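Local coordinates for periplasmic branched-chain amino acid-binding protein (Burkholderia mallei, PDB 3I09), which probably binds branched-chain amino acids or related small carboxylates in the periplasm for an ABC transporter, and holds acetoacetic acid in this crystal, at residues Leu188-Ser194 and Phe218-Met224; Lys292-Ala296 and Gln308-Met312; Met333-Lys339 and Tyr351-Ile357. All blocks are in the same frame, centred on the assembly; numbering follows the deposited sequence. Where two conformers were deposited one is given.

Contact 1. Residues Leu188-Ser194 and Phe218-Met224; sequences LLQAQSS and FGITKTM
I220 reaches from the loop after helix 205-217 onto helix 185-193 and loses the most surface in this contact. Its CG1 lies 4.0 Å from L188 CB. Its CD1 goes further, against the amide of Q192 and within 4.2 Å of L189 CD2. CG1 stands anti to the carbonyl carbon (chi1 -58°), which sends the ethyl branch across to the helix.

Q192 covers the outer side of this methyl. Its extended chain crosses I220 obliquely, and Q192 NE2 comes to 3.6 Å from I220 CD1. CD and OE1 of Q192 are nearly as close to I220 CD1, so the whole amide group packs on the methyl and not one atom alone. A water bridges the segments: it donates to Q192 O and lies 2.8 Å from T223 OG1.

M224, a selenomethionine, closes the inner side. It is bent at chi3 (90°), which lays the methyl along the last turn of the helix. M224 CE is 3.5 Å from A191 O. That same oxygen takes bonds from S194 OG (2.7 Å) and S194 N, so it is satisfied within its own turn. L188, A191 and M224 also rest on L199 of strand 198-202, and A191 and M224 on F144 of strand 142-148.

G219 ends helix 205-217 in a Schellman motif with positive phi, and the chain then turns to strand 225-228. The contact thus joins neighbouring crossover segments of an alpha/beta lobe. No direct hydrogen bond crosses it. It is largely apolar, and its polar link is one water bridge beside T223.

Contact 2. Residues Lys292-Ala296 and Gln308-Met312; sequences KAVQA and QLKKM
A293 makes the apolar centre of the contact. Its CB lies 3.8 Å from Q308 CB and equally near L309 CD2. This small side chain lets the backbones come close, with A293 CA and Q308 CA 5.3 Å apart. M312, a selenomethionine, adds its selenium from the turn after the second helix. In the conformer described, M312 SE is 3.9 Å from A293 CA and 4.2 Å from A296 CB. Its CG is anti to the carbonyl carbon (chi1 -55°) and chi2 is extended, which carries the selenium to the first helix.

The two segments belong to consecutive helices of this type I periplasmic binding protein. Helix 278-297 is followed by helix 302-309 after a short connection, and the contact packs the late turns of both. L309 also touches T289 one turn earlier, while K292 leans the other way, on F36 of helix 22-36.

Polar groups meet mostly carbon here. The bend of Q308 at chi2 (-68°) turns its amide along the first helix. Q308 OE1 is 3.4 Å from A296 CB, and Q308 CG is 3.5 Å from A293 O. No hydrogen bond links the segments. The backbone bonds stay within each one: A296 N donates to K292 O, and K311 N to Q308 O.

Contact 3. Residues Met333-Lys339 and Tyr351-Ile357; sequences MYLMEVK and YKVVATI
M333 and I357 open an antiparallel ladder. M333 and M336 are selenomethionines. M333 N donates to I357 O, and I357 N returns a bond of 2.7 Å to M333 O. L335 N bonds A355 O next. L335 O then takes two donors, V354 N at 2.7 Å and A355 N at 3.2 Å. This classic beta bulge shifts the register by one residue. E337 and K352 resume the ladder with a reciprocal pair of bonds.

In the Y351 conformer described, the M336 methyl, CE, lies over one face of the ring, offset toward its rim, with the selenium oblique to it. M336 CE is 3.7 Å from the Y351 ring centroid, a CH-pi contact. The bend at chi3 (-65°) brings the methyl there, while M336 SE touches V353 CG2 at 3.9 Å. Further along, T356 OG1 sits at the edge of the Y334 ring.

At the bulge, L335 CD2 packs on V354 CG1 at 3.8 Å. On the face of L335, E337 and K352 lie side by side, with a long salt bridge from E337 OE1 to K352 NZ (3.8 Å). The stronger partner of K352 NZ is E343, and a water links it to V338 O. K339 NZ is held by D349 and the carbonyl of E343.

The pair lies in an antiparallel sheet of this type I periplasmic binding protein. Here strand 329-338 runs between 351-357 and 248-251, bonding the latter through Y334 and M336. L335 packs on A134 of helix 124-137, and V338 on helix 241-244.

The three contacts follow one another along the chain and do not touch. Contacts 1 and 2 lie on opposite sides of the chain's centre, their centres about 50 Å apart. Contact 3 lies between these extremes, with its centre about 26 Å from that of contact 1 and 31 Å from that of contact 2. Contact 3 reaches toward the ligand: the side chain of M333 is about 12 Å from the bound acetoacetic acid and packs on Y122, a residue of that pocket. Contact 1 packs a loop on a helix, contact 2 a helix end and its turn on another helix, and contact 3 pairs strands.

Contact 1. Residues Leu188-Ser194 and Phe218-Met224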
loop_
_atom_site.group_PDB
_atom_site.type_symbol
_atom_site.label_atom_id
_atom_site.label_comp_id
_atom_site.label_asym_id
_atom_site.label_seq_id
_atom_site.Cartn_x
_atom_site.Cartn_y
_atom_site.Cartn_z
ATOM N N LEU A 188 2.319 -11.932 21.875
ATOM C CA LEU A 188 1.306 -12.918 21.519
ATOM C C LEU A 188 0.651 -13.515 22.772
ATOM O O LEU A 188 -0.552 -13.714 22.804
ATOM C CB LEU A 188 1.898 -13.998 20.593
ATOM C CG LEU A 188 2.174 -13.627 19.128
ATOM C CD1 LEU A 188 3.043 -14.708 18.479
ATOM C CD2 LEU A 188 0.934 -13.400 18.302
ATOM N N LEU A 189 1.427 -13.735 23.825
ATOM C CA LEU A 189 0.852 -14.220 25.076
ATOM C C LEU A 189 -0.124 -13.211 25.718
ATOM O O LEU A 189 -1.163 -13.614 26.248
ATOM C CB LEU A 189 1.943 -14.660 26.025
ATOM C CG LEU A 189 2.696 -15.873 25.453
ATOM C CD1 LEU A 189 3.790 -16.308 26.423
ATOM C CD2 LEU A 189 1.776 -17.078 25.087
ATOM N N GLN A 190 0.174 -11.914 25.634
ATOM C CA GLN A 190 -0.764 -10.887 26.087
ATOM C C GLN A 190 -2.045 -10.974 25.315
ATOM O O GLN A 190 -3.112 -10.995 25.904
ATOM C CB GLN A 190 -0.208 -9.474 25.900
ATOM C CG GLN A 190 0.916 -9.160 26.812
ATOM C CD GLN A 190 1.535 -7.798 26.498
ATOM O OE1 GLN A 190 0.821 -6.782 26.465
ATOM N NE2 GLN A 190 2.861 -7.774 26.275
ATOM N N ALA A 191 -1.934 -11.051 23.995
ATOM C CA ALA A 191 -3.103 -11.198 23.136
ATOM C C ALA A 191 -3.879 -12.462 23.485
ATOM O O ALA A 191 -5.095 -12.442 23.544
ATOM C CB ALA A 191 -2.717 -11.191 21.648
ATOM N N GLN A 192 -3.172 -13.544 23.748
ATOM C CA GLN A 192 -3.833 -14.803 24.059
ATOM C C GLN A 192 -4.607 -14.709 25.380
ATOM O O GLN A 192 -5.721 -15.217 25.482
ATOM C CB GLN A 192 -2.819 -15.931 24.132
ATOM C CG GLN A 192 -3.411 -17.238 24.552
ATOM C CD GLN A 192 -2.485 -18.359 24.292
ATOM O OE1 GLN A 192 -1.458 -18.479 24.945
ATOM N NE2 GLN A 192 -2.838 -19.208 23.347
ATOM N N SER A 193 -4.028 -14.034 26.369
ATOM C CA SER A 193 -4.677 -13.873 27.668
ATOM C C SER A 193 -5.938 -13.004 27.593
ATOM O O SER A 193 -6.790 -13.055 28.484
ATOM C CB SER A 193 -3.688 -13.289 28.681
ATOM O OG SER A 193 -2.603 -14.178 28.874
ATOM N N SER A 194 -6.074 -12.210 26.536
ATOM C CA SER A 194 -7.249 -11.338 26.400
ATOM C C SER A 194 -8.554 -12.102 26.130
ATOM O O SER A 194 -9.622 -11.552 26.300
ATOM C CB SER A 194 -7.056 -10.341 25.257
ATOM O OG SER A 194 -7.331 -10.953 24.010
ATOM N N PHE A 218 3.532 -20.925 18.626
ATOM C CA PHE A 218 3.175 -20.919 20.054
ATOM C C PHE A 218 1.728 -21.409 20.295
ATOM O O PHE A 218 1.253 -21.389 21.425
ATOM C CB PHE A 218 3.372 -19.517 20.699
ATOM C CG PHE A 218 4.830 -19.111 20.893
ATOM C CD1 PHE A 218 5.598 -19.667 21.917
ATOM C CD2 PHE A 218 5.424 -18.157 20.065
ATOM C CE1 PHE A 218 6.942 -19.296 22.092
ATOM C CE2 PHE A 218 6.765 -17.772 20.245
ATOM C CZ PHE A 218 7.522 -18.353 21.255
ATOM N N GLY A 219 1.028 -21.828 19.246
ATOM C CA GLY A 219 -0.319 -22.378 19.376
ATOM C C GLY A 219 -1.421 -21.334 19.530
ATOM O O GLY A 219 -2.550 -21.664 19.906
ATOM N N ILE A 220 -1.114 -20.078 19.220
ATOM C CA ILE A 220 -2.082 -18.996 19.409
ATOM C C ILE A 220 -3.296 -19.274 18.522
ATOM O O ILE A 220 -4.435 -19.007 18.905
ATOM C CB ILE A 220 -1.476 -17.607 19.075
ATOM C CG1 ILE A 220 -0.226 -17.274 19.923
ATOM C CG2 ILE A 220 -2.537 -16.514 19.179
ATOM C CD1 ILE A 220 -0.371 -17.387 21.443
ATOM N N THR A 221 -3.057 -19.845 17.341
ATOM C CA THR A 221 -4.115 -20.045 16.354
ATOM C C THR A 221 -5.051 -21.217 16.701
ATOM O O THR A 221 -6.042 -21.442 16.021
ATOM C CB THR A 221 -3.521 -20.245 14.940
ATOM O OG1 THR A 221 -2.563 -21.290 15.008
ATOM C CG2 THR A 221 -2.843 -18.982 14.455
ATOM N N LYS A 222 -4.744 -21.938 17.774
ATOM C CA LYS A 222 -5.685 -22.917 18.339
ATOM C C LYS A 222 -6.892 -22.227 18.973
ATOM O O LYS A 222 -7.979 -22.802 19.004
ATOM C CB LYS A 222 -5.002 -23.749 19.415
ATOM C CG LYS A 222 -3.908 -24.674 18.900
ATOM C CD LYS A 222 -3.076 -25.157 20.078
ATOM C CE LYS A 222 -2.018 -26.174 19.693
ATOM N NZ LYS A 222 -0.921 -26.200 20.736
ATOM N N THR A 223 -6.696 -21.023 19.503
ATOM C CA THR A 223 -7.748 -20.361 20.262
ATOM C C THR A 223 -8.201 -19.010 19.700
ATOM O O THR A 223 -9.236 -18.499 20.120
ATOM C CB THR A 223 -7.343 -20.179 21.734
ATOM O OG1 THR A 223 -6.247 -19.252 21.839
ATOM C CG2 THR A 223 -6.954 -21.493 22.345
HETATM N N MSE A 224 -7.456 -18.455 18.745
HETATM C CA MSE A 224 -7.803 -17.166 18.123
HETATM C C MSE A 224 -7.668 -17.318 16.589
HETATM O O MSE A 224 -6.823 -18.076 16.107
HETATM C CB MSE A 224 -6.859 -16.023 18.595
HETATM C CG MSE A 224 -6.639 -15.823 20.111
HETATM SE SE MSE A 224 -5.339 -14.450 20.344
HETATM C CE MSE A 224 -6.515 -12.866 20.407
HETATM O O HOH W 1 -7.110 -17.208 23.538
#

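Contact 2. Residues Lys292-Ala296 and Gln308-Met312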
loop_
_atom_site.group_PDB
_atom_site.type_symbol
_atom_site.label_atom_id
_atom_site.label_comp_id
_atom_site.label_asym_id
_atom_site.label_seq_id
_atom_site.Cartn_x
_atom_site.Cartn_y
_atom_site.Cartn_z
ATOM N N LYS A 292 1.234 10.646 -18.495
ATOM C CA LYS A 292 0.086 11.032 -19.331
ATOM C C LYS A 292 -0.366 12.435 -18.975
ATOM O O LYS A 292 -0.779 13.182 -19.847
ATOM C CB LYS A 292 -1.083 10.056 -19.201
ATOM C CG LYS A 292 -0.865 8.783 -19.966
ATOM C CD LYS A 292 -2.037 7.794 -19.823
ATOM C CE LYS A 292 -1.883 6.575 -20.793
ATOM N NZ LYS A 292 -1.993 6.906 -22.259
ATOM N N ALA A 293 -0.303 12.781 -17.695
ATOM C CA ALA A 293 -0.693 14.094 -17.249
ATOM C C ALA A 293 0.292 15.178 -17.716
ATOM O O ALA A 293 -0.124 16.227 -18.188
ATOM C CB ALA A 293 -0.840 14.090 -15.738
ATOM N N VAL A 294 1.588 14.893 -17.641
ATOM C CA VAL A 294 2.608 15.825 -18.138
ATOM C C VAL A 294 2.429 16.001 -19.650
ATOM O O VAL A 294 2.500 17.110 -20.118
ATOM C CB VAL A 294 4.026 15.354 -17.854
ATOM C CG1 VAL A 294 5.068 16.265 -18.552
ATOM C CG2 VAL A 294 4.296 15.322 -16.303
ATOM N N GLN A 295 2.165 14.906 -20.366
ATOM C CA GLN A 295 1.968 14.906 -21.842
ATOM C C GLN A 295 0.767 15.757 -22.242
ATOM O O GLN A 295 0.848 16.535 -23.214
ATOM C CB GLN A 295 1.798 13.451 -22.322
ATOM C CG GLN A 295 1.505 13.201 -23.857
ATOM C CD GLN A 295 1.494 11.722 -24.148
ATOM O OE1 GLN A 295 2.448 11.161 -24.737
ATOM N NE2 GLN A 295 0.489 11.044 -23.633
ATOM N N ALA A 296 -0.336 15.597 -21.503
ATOM C CA ALA A 296 -1.554 16.370 -21.699
ATOM C C ALA A 296 -1.406 17.829 -21.273
ATOM O O ALA A 296 -1.942 18.712 -21.943
ATOM C CB ALA A 296 -2.769 15.687 -20.986
ATOM N N GLN A 308 -4.380 18.280 -14.296
ATOM C CA GLN A 308 -4.532 17.140 -15.215
ATOM C C GLN A 308 -4.819 15.870 -14.434
ATOM O O GLN A 308 -5.733 15.135 -14.797
ATOM C CB GLN A 308 -3.311 16.888 -16.104
ATOM C CG GLN A 308 -3.116 17.856 -17.240
ATOM C CD GLN A 308 -4.195 17.728 -18.322
ATOM O OE1 GLN A 308 -4.875 16.689 -18.464
ATOM N NE2 GLN A 308 -4.335 18.764 -19.091
ATOM N N LEU A 309 -4.044 15.592 -13.381
ATOM C CA LEU A 309 -4.258 14.371 -12.615
ATOM C C LEU A 309 -5.680 14.271 -12.067
ATOM O O LEU A 309 -6.259 13.177 -12.021
ATOM C CB LEU A 309 -3.228 14.239 -11.490
ATOM C CG LEU A 309 -1.814 13.862 -11.919
ATOM C CD1 LEU A 309 -0.823 14.098 -10.750
ATOM C CD2 LEU A 309 -1.724 12.424 -12.451
ATOM N N LYS A 310 -6.235 15.412 -11.672
ATOM C CA LYS A 310 -7.570 15.457 -11.082
ATOM C C LYS A 310 -8.705 15.570 -12.068
ATOM O O LYS A 310 -9.851 15.547 -11.649
ATOM C CB LYS A 310 -7.637 16.547 -10.003
ATOM C CG LYS A 310 -6.847 16.067 -8.765
ATOM C CD LYS A 310 -7.036 16.802 -7.515
ATOM C CE LYS A 310 -6.104 16.236 -6.408
ATOM N NZ LYS A 310 -6.077 17.032 -5.175
ATOM N N LYS A 311 -8.409 15.592 -13.362
ATOM C CA LYS A 311 -9.472 15.588 -14.359
ATOM C C LYS A 311 -9.418 14.440 -15.365
ATOM O O LYS A 311 -10.285 14.387 -16.216
ATOM C CB LYS A 311 -9.526 16.921 -15.110
ATOM C CG LYS A 311 -8.460 17.105 -16.221
ATOM C CD LYS A 311 -8.402 18.587 -16.635
ATOM C CE LYS A 311 -7.505 18.823 -17.858
ATOM N NZ LYS A 311 -7.630 20.254 -18.356
HETATM N N MSE A 312 -8.422 13.566 -15.318
HETATM C CA MSE A 312 -8.239 12.458 -16.273
HETATM C C MSE A 312 -8.712 11.147 -15.681
HETATM O O MSE A 312 -8.361 10.836 -14.551
HETATM C CB MSE A 312 -6.734 12.270 -16.603
HETATM C CG MSE A 312 -6.031 13.512 -17.105
HETATM SE SE MSE A 312 -4.402 13.119 -18.128
HETATM C CE MSE A 312 -5.401 12.361 -19.657
#

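Contact 3. Residues Met333-Lys339 and Tyr351-Ile357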
loop_
_atom_site.group_PDB
_atom_site.type_symbol
_atom_site.label_atom_id
_atom_site.label_comp_id
_atom_site.label_asym_id
_atom_site.label_seq_id
_atom_site.Cartn_x
_atom_site.Cartn_y
_atom_site.Cartn_z
HETATM N N MSE A 333 -11.518 -2.324 -4.840
HETATM C CA MSE A 333 -10.658 -3.148 -4.026
HETATM C C MSE A 333 -11.232 -4.577 -4.030
HETATM O O MSE A 333 -12.407 -4.786 -4.415
HETATM C CB MSE A 333 -10.581 -2.574 -2.608
HETATM C CG MSE A 333 -9.996 -1.181 -2.524
HETATM SE SE MSE A 333 -8.065 -1.067 -3.004
HETATM C CE MSE A 333 -7.369 -1.830 -1.476
ATOM N N TYR A 334 -10.421 -5.560 -3.627
ATOM C CA TYR A 334 -10.805 -6.977 -3.669
ATOM C C TYR A 334 -10.652 -7.612 -2.297
ATOM O O TYR A 334 -9.568 -7.537 -1.694
ATOM C CB TYR A 334 -9.947 -7.737 -4.705
ATOM C CG TYR A 334 -10.081 -7.072 -6.051
ATOM C CD1 TYR A 334 -11.220 -7.262 -6.811
ATOM C CD2 TYR A 334 -9.134 -6.146 -6.494
ATOM C CE1 TYR A 334 -11.409 -6.613 -7.996
ATOM C CE2 TYR A 334 -9.310 -5.478 -7.679
ATOM C CZ TYR A 334 -10.445 -5.716 -8.428
ATOM O OH TYR A 334 -10.647 -5.042 -9.601
ATOM N N LEU A 335 -11.711 -8.258 -1.835
ATOM C CA LEU A 335 -11.679 -9.105 -0.634
ATOM C C LEU A 335 -11.352 -10.499 -1.138
ATOM O O LEU A 335 -12.084 -11.047 -1.963
ATOM C CB LEU A 335 -13.040 -9.114 0.040
ATOM C CG LEU A 335 -13.118 -9.803 1.405
ATOM C CD1 LEU A 335 -12.238 -9.022 2.423
ATOM C CD2 LEU A 335 -14.558 -9.913 1.884
HETATM N N MSE A 336 -10.242 -11.061 -0.672
HETATM C CA MSE A 336 -9.808 -12.377 -1.109
HETATM C C MSE A 336 -9.598 -13.329 0.023
HETATM O O MSE A 336 -9.409 -12.919 1.187
HETATM C CB MSE A 336 -8.542 -12.185 -1.906
HETATM C CG MSE A 336 -8.995 -11.203 -2.969
HETATM SE SE MSE A 336 -8.052 -11.234 -4.398
HETATM C CE MSE A 336 -6.522 -10.642 -3.524
ATOM N N GLU A 337 -9.680 -14.614 -0.310
ATOM C CA GLU A 337 -9.372 -15.636 0.657
ATOM C C GLU A 337 -8.177 -16.434 0.141
ATOM O O GLU A 337 -8.112 -16.772 -1.037
ATOM C CB GLU A 337 -10.587 -16.543 0.926
ATOM C CG GLU A 337 -10.294 -17.586 1.967
ATOM C CD GLU A 337 -11.477 -18.534 2.285
ATOM O OE1 GLU A 337 -12.327 -18.747 1.395
ATOM O OE2 GLU A 337 -11.492 -19.105 3.405
ATOM N N VAL A 338 -7.233 -16.738 1.031
ATOM C CA VAL A 338 -6.044 -17.492 0.645
ATOM C C VAL A 338 -6.439 -18.944 0.448
ATOM O O VAL A 338 -7.167 -19.529 1.275
ATOM C CB VAL A 338 -4.927 -17.378 1.683
ATOM C CG1 VAL A 338 -3.735 -18.236 1.232
ATOM C CG2 VAL A 338 -4.554 -15.872 1.898
ATOM N N LYS A 339 -6.037 -19.484 -0.690
ATOM C CA LYS A 339 -6.303 -20.873 -1.062
ATOM C C LYS A 339 -5.708 -21.963 -0.165
ATOM O O LYS A 339 -4.668 -21.784 0.462
ATOM C CB LYS A 339 -5.830 -21.142 -2.504
ATOM C CG LYS A 339 -6.726 -20.518 -3.566
ATOM C CD LYS A 339 -6.229 -20.844 -5.002
ATOM C CE LYS A 339 -7.284 -20.492 -6.044
ATOM N NZ LYS A 339 -6.885 -21.047 -7.361
ATOM N N TYR A 351 -5.015 -16.878 -4.454
ATOM C CA TYR A 351 -6.219 -16.144 -4.074
ATOM C C TYR A 351 -7.512 -16.663 -4.667
ATOM O O TYR A 351 -7.536 -17.035 -5.833
ATOM C CB TYR A 351 -6.112 -14.730 -4.609
ATOM C CG TYR A 351 -4.909 -13.942 -4.199
ATOM C CD1 TYR A 351 -4.822 -13.390 -2.928
ATOM C CD2 TYR A 351 -3.896 -13.674 -5.104
ATOM C CE1 TYR A 351 -3.754 -12.611 -2.569
ATOM C CE2 TYR A 351 -2.803 -12.905 -4.744
ATOM C CZ TYR A 351 -2.733 -12.391 -3.473
ATOM O OH TYR A 351 -1.655 -11.628 -3.103
ATOM N N LYS A 352 -8.585 -16.599 -3.887
ATOM C CA LYS A 352 -9.945 -16.750 -4.348
ATOM C C LYS A 352 -10.572 -15.387 -4.113
ATOM O O LYS A 352 -10.449 -14.842 -3.009
ATOM C CB LYS A 352 -10.671 -17.783 -3.504
ATOM C CG LYS A 352 -10.188 -19.212 -3.733
ATOM C CD LYS A 352 -10.914 -20.257 -2.871
ATOM C CE LYS A 352 -10.457 -20.269 -1.412
ATOM N NZ LYS A 352 -10.929 -21.511 -0.730
ATOM N N VAL A 353 -11.265 -14.827 -5.101
ATOM C CA VAL A 353 -11.965 -13.549 -4.843
ATOM C C VAL A 353 -13.287 -13.787 -4.097
ATOM O O VAL A 353 -14.164 -14.538 -4.544
ATOM C CB VAL A 353 -12.202 -12.734 -6.132
ATOM C CG1 VAL A 353 -12.953 -11.424 -5.800
ATOM C CG2 VAL A 353 -10.895 -12.448 -6.842
ATOM N N VAL A 354 -13.435 -13.182 -2.945
ATOM C CA VAL A 354 -14.660 -13.305 -2.161
ATOM C C VAL A 354 -15.670 -12.242 -2.657
ATOM O O VAL A 354 -16.850 -12.538 -2.864
ATOM C CB VAL A 354 -14.345 -13.103 -0.665
ATOM C CG1 VAL A 354 -15.607 -13.173 0.248
ATOM C CG2 VAL A 354 -13.334 -14.110 -0.203
ATOM N N ALA A 355 -15.196 -11.011 -2.844
ATOM C CA ALA A 355 -16.040 -9.881 -3.238
ATOM C C ALA A 355 -15.195 -8.786 -3.873
ATOM O O ALA A 355 -14.010 -8.627 -3.571
ATOM C CB ALA A 355 -16.804 -9.305 -2.047
ATOM N N THR A 356 -15.818 -8.059 -4.787
ATOM C CA THR A 356 -15.262 -6.795 -5.262
ATOM C C THR A 356 -15.880 -5.674 -4.435
ATOM O O THR A 356 -17.108 -5.606 -4.311
ATOM C CB THR A 356 -15.559 -6.600 -6.743
ATOM O OG1 THR A 356 -14.915 -7.636 -7.483
ATOM C CG2 THR A 356 -15.072 -5.244 -7.244
ATOM N N ILE A 357 -15.055 -4.790 -3.875
ATOM C CA ILE A 357 -15.541 -3.659 -3.085
ATOM C C ILE A 357 -15.509 -2.443 -3.974
ATOM O O ILE A 357 -14.409 -2.019 -4.383
ATOM C CB ILE A 357 -14.674 -3.382 -1.844
ATOM C CG1 ILE A 357 -14.519 -4.655 -0.992
ATOM C CG2 ILE A 357 -15.301 -2.265 -0.975
ATOM C CD1 ILE A 357 -13.305 -4.607 -0.092
HETATM O O HOH W 2 -9.286 -21.269 1.651
#